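Local coordinates for protein methionine gamma-lyase (Trichomonas vaginalis, PDB 1E5E) that belongs to the PLP-dependent enzymes of the Cys/Met metabolism family and assembles from four copies of its chain, at residues A[308-313]-A[373-378]. Numbering follows the deposited sequence.
Sequences YGSMIT and RLSVGI. Unlike the reference sequence in segment 308-313: Y308 (reference Ser). With PPJ (N-(hydroxy{3-hydroxy-2-methyl-5-[(phosphonooxy)methyl]pyridin-4-yl}methyl)norvaline), chain C; SO4 (sulfate ion), chain D.
L374 O is gripped from the facing strand: I312 N gives it a hydrogen bond of 2.9 Å, and the CA-H of M311 adds a weaker contact. L374 N returns a bond to I312 O, which makes I312 and L374 an antiparallel hydrogen-bonded pair; M311–S375 and T313–R373 on either side are non-hydrogen-bonded pairs. Past the strand ends the ladder gains one more rung, V376 N to S310 O at 2.9 Å.

On the face carrying M311, T313, R373 and S375, M311 reaches across to two residues of the other strand. Bends at chi2 (-53°) and chi3 (-68°) fold its chain back over the partner strand. They set M311 SD 3.4 Å from S375 OG, while M311 CE comes to 3.7 Å from R373 CD. T313 OG1 lies against R373 CG, but its hydrogen bond goes to P159 O; S375 OG is bonded to G340 N. Beyond the methionine, R373 presents its guanidinium edge-on to the carboxylate of N-(hydroxy{3-hydroxy-2-methyl-5-[(phosphonooxy)methyl]pyridin-4-yl}methyl)norvaline. R373 NH1 reaches O of the ligand at 2.7 Å and R373 NH2 reaches its OXT at 2.9 Å, both nearly straight, a two-pronged grip that fixes how the carboxylate is turned. N158 OD1 also bonds NH1 and so helps position the guanidinium.

On the face of I312 and L374 the contact is apolar: I312 CD1 packs against L374 CD2, the two side chains lying side by side, and also meets CG2 of V376, just past the strand end, at 3.9 Å. Helix 260-279 packs on I312 and V376, while helix 381-396 packs on L374 and V376. Within the five-stranded sheet these are neighbouring inner strands, with 284-288 next to 311-316 and 345-347 next to 371-375.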
# COMPACT_ATOMS: atom_id res chain seq x y z
N TYR A 308 -23.96 23.20 -7.10
CA TYR A 308 -24.07 23.83 -5.79
C TYR A 308 -23.43 23.04 -4.67
O TYR A 308 -23.54 23.48 -3.51
CB TYR A 308 -25.54 24.19 -5.51
CG TYR A 308 -26.02 25.30 -6.45
CD1 TYR A 308 -27.01 25.09 -7.40
CD2 TYR A 308 -25.46 26.57 -6.35
CE1 TYR A 308 -27.45 26.13 -8.21
CE2 TYR A 308 -25.87 27.61 -7.16
CZ TYR A 308 -26.89 27.37 -8.08
OH TYR A 308 -27.27 28.41 -8.89
N GLY A 309 -22.73 21.94 -4.97
CA GLY A 309 -21.95 21.29 -3.92
C GLY A 309 -22.77 20.32 -3.08
O GLY A 309 -23.98 20.20 -3.28
N SER A 310 -22.11 19.64 -2.15
CA SER A 310 -22.85 18.64 -1.38
C SER A 310 -22.81 18.97 0.10
O SER A 310 -23.32 18.14 0.84
CB SER A 310 -22.35 17.24 -1.73
OG SER A 310 -21.17 16.95 -0.99
N MET A 311 -22.35 20.17 0.43
CA MET A 311 -22.36 20.65 1.81
C MET A 311 -23.74 21.30 2.06
O MET A 311 -24.26 22.06 1.24
CB MET A 311 -21.27 21.68 2.16
CG MET A 311 -19.82 21.15 1.97
SD MET A 311 -19.52 19.61 2.85
CE MET A 311 -19.60 20.08 4.54
N ILE A 312 -24.30 21.03 3.23
CA ILE A 312 -25.57 21.58 3.65
C ILE A 312 -25.41 21.95 5.11
O ILE A 312 -25.05 21.03 5.83
CB ILE A 312 -26.75 20.61 3.50
CG1 ILE A 312 -27.03 20.14 2.06
CG2 ILE A 312 -28.03 21.28 4.02
CD1 ILE A 312 -28.10 19.02 2.01
N THR A 313 -25.70 23.17 5.55
CA THR A 313 -25.59 23.41 7.00
C THR A 313 -26.96 23.80 7.55
O THR A 313 -27.67 24.51 6.82
CB THR A 313 -24.53 24.49 7.26
OG1 THR A 313 -23.24 23.94 6.94
CG2 THR A 313 -24.55 24.94 8.71
N ARG A 373 -23.51 20.52 10.53
CA ARG A 373 -22.94 20.55 9.17
C ARG A 373 -23.01 19.15 8.54
O ARG A 373 -22.59 18.15 9.12
CB ARG A 373 -21.51 21.09 9.19
CG ARG A 373 -20.88 21.32 7.82
CD ARG A 373 -19.34 21.45 7.92
NE ARG A 373 -18.76 20.13 8.25
CZ ARG A 373 -17.45 19.95 8.54
NH1 ARG A 373 -16.61 20.97 8.54
NH2 ARG A 373 -17.02 18.74 8.84
N LEU A 374 -23.42 19.05 7.29
CA LEU A 374 -23.64 17.78 6.62
C LEU A 374 -22.86 17.79 5.31
O LEU A 374 -22.98 18.81 4.64
CB LEU A 374 -25.12 17.56 6.32
CG LEU A 374 -25.58 16.41 5.44
CD1 LEU A 374 -25.36 15.04 6.10
CD2 LEU A 374 -27.07 16.60 5.09
N SER A 375 -22.26 16.65 4.97
CA SER A 375 -21.55 16.51 3.72
C SER A 375 -22.22 15.30 3.06
O SER A 375 -22.23 14.28 3.72
CB SER A 375 -20.05 16.16 3.90
OG SER A 375 -19.45 16.24 2.59
N VAL A 376 -22.94 15.51 1.99
CA VAL A 376 -23.77 14.43 1.45
C VAL A 376 -22.90 13.58 0.51
O VAL A 376 -22.21 14.17 -0.33
CB VAL A 376 -24.93 15.05 0.65
CG1 VAL A 376 -25.76 14.03 -0.11
CG2 VAL A 376 -25.83 15.84 1.61
N GLY A 377 -23.05 12.28 0.56
CA GLY A 377 -22.34 11.35 -0.29
C GLY A 377 -23.23 10.81 -1.43
O GLY A 377 -24.18 11.48 -1.82
N ILE A 378 -22.93 9.60 -1.93
CA ILE A 378 -23.60 9.05 -3.08
C ILE A 378 -24.55 7.89 -2.79
O ILE A 378 -24.95 7.16 -3.71
CB ILE A 378 -22.59 8.63 -4.16
CG1 ILE A 378 -21.66 7.55 -3.54
CG2 ILE A 378 -21.78 9.85 -4.62
CD1 ILE A 378 -20.50 7.23 -4.49
N1 PPJ C . -9.42 23.67 4.69
C2 PPJ C . -10.73 23.35 4.83
C6 PPJ C . -8.47 23.07 5.45
C2A PPJ C . -11.81 24.16 4.45
C3 PPJ C . -11.00 22.24 5.65
O3 PPJ C . -12.27 22.04 5.89
C4 PPJ C . -10.00 21.48 6.27
C4A PPJ C . -10.40 20.39 7.10
C5 PPJ C . -8.68 21.93 6.24
N PPJ C . -11.59 20.31 7.71
C5A PPJ C . -7.56 21.16 6.68
OP4 PPJ C . -7.34 20.20 5.84
P PPJ C . -6.67 18.92 6.51
OP1 PPJ C . -6.40 17.92 5.30
OP2 PPJ C . -7.64 18.32 7.57
OP3 PPJ C . -5.29 19.29 7.22
CA PPJ C . -12.03 19.23 8.42
CB PPJ C . -11.17 18.55 9.40
C PPJ C . -13.36 19.38 8.91
CG PPJ C . -10.75 19.19 10.67
CD PPJ C . -11.57 18.67 11.76
O PPJ C . -13.96 20.50 8.70
OXT PPJ C . -14.13 18.34 9.12
S SO4 D . -30.26 27.90 -10.71
O1 SO4 D . -31.27 26.79 -10.84
O2 SO4 D . -30.18 28.36 -9.29
O3 SO4 D . -30.74 29.08 -11.55
O4 SO4 D . -28.94 27.43 -11.25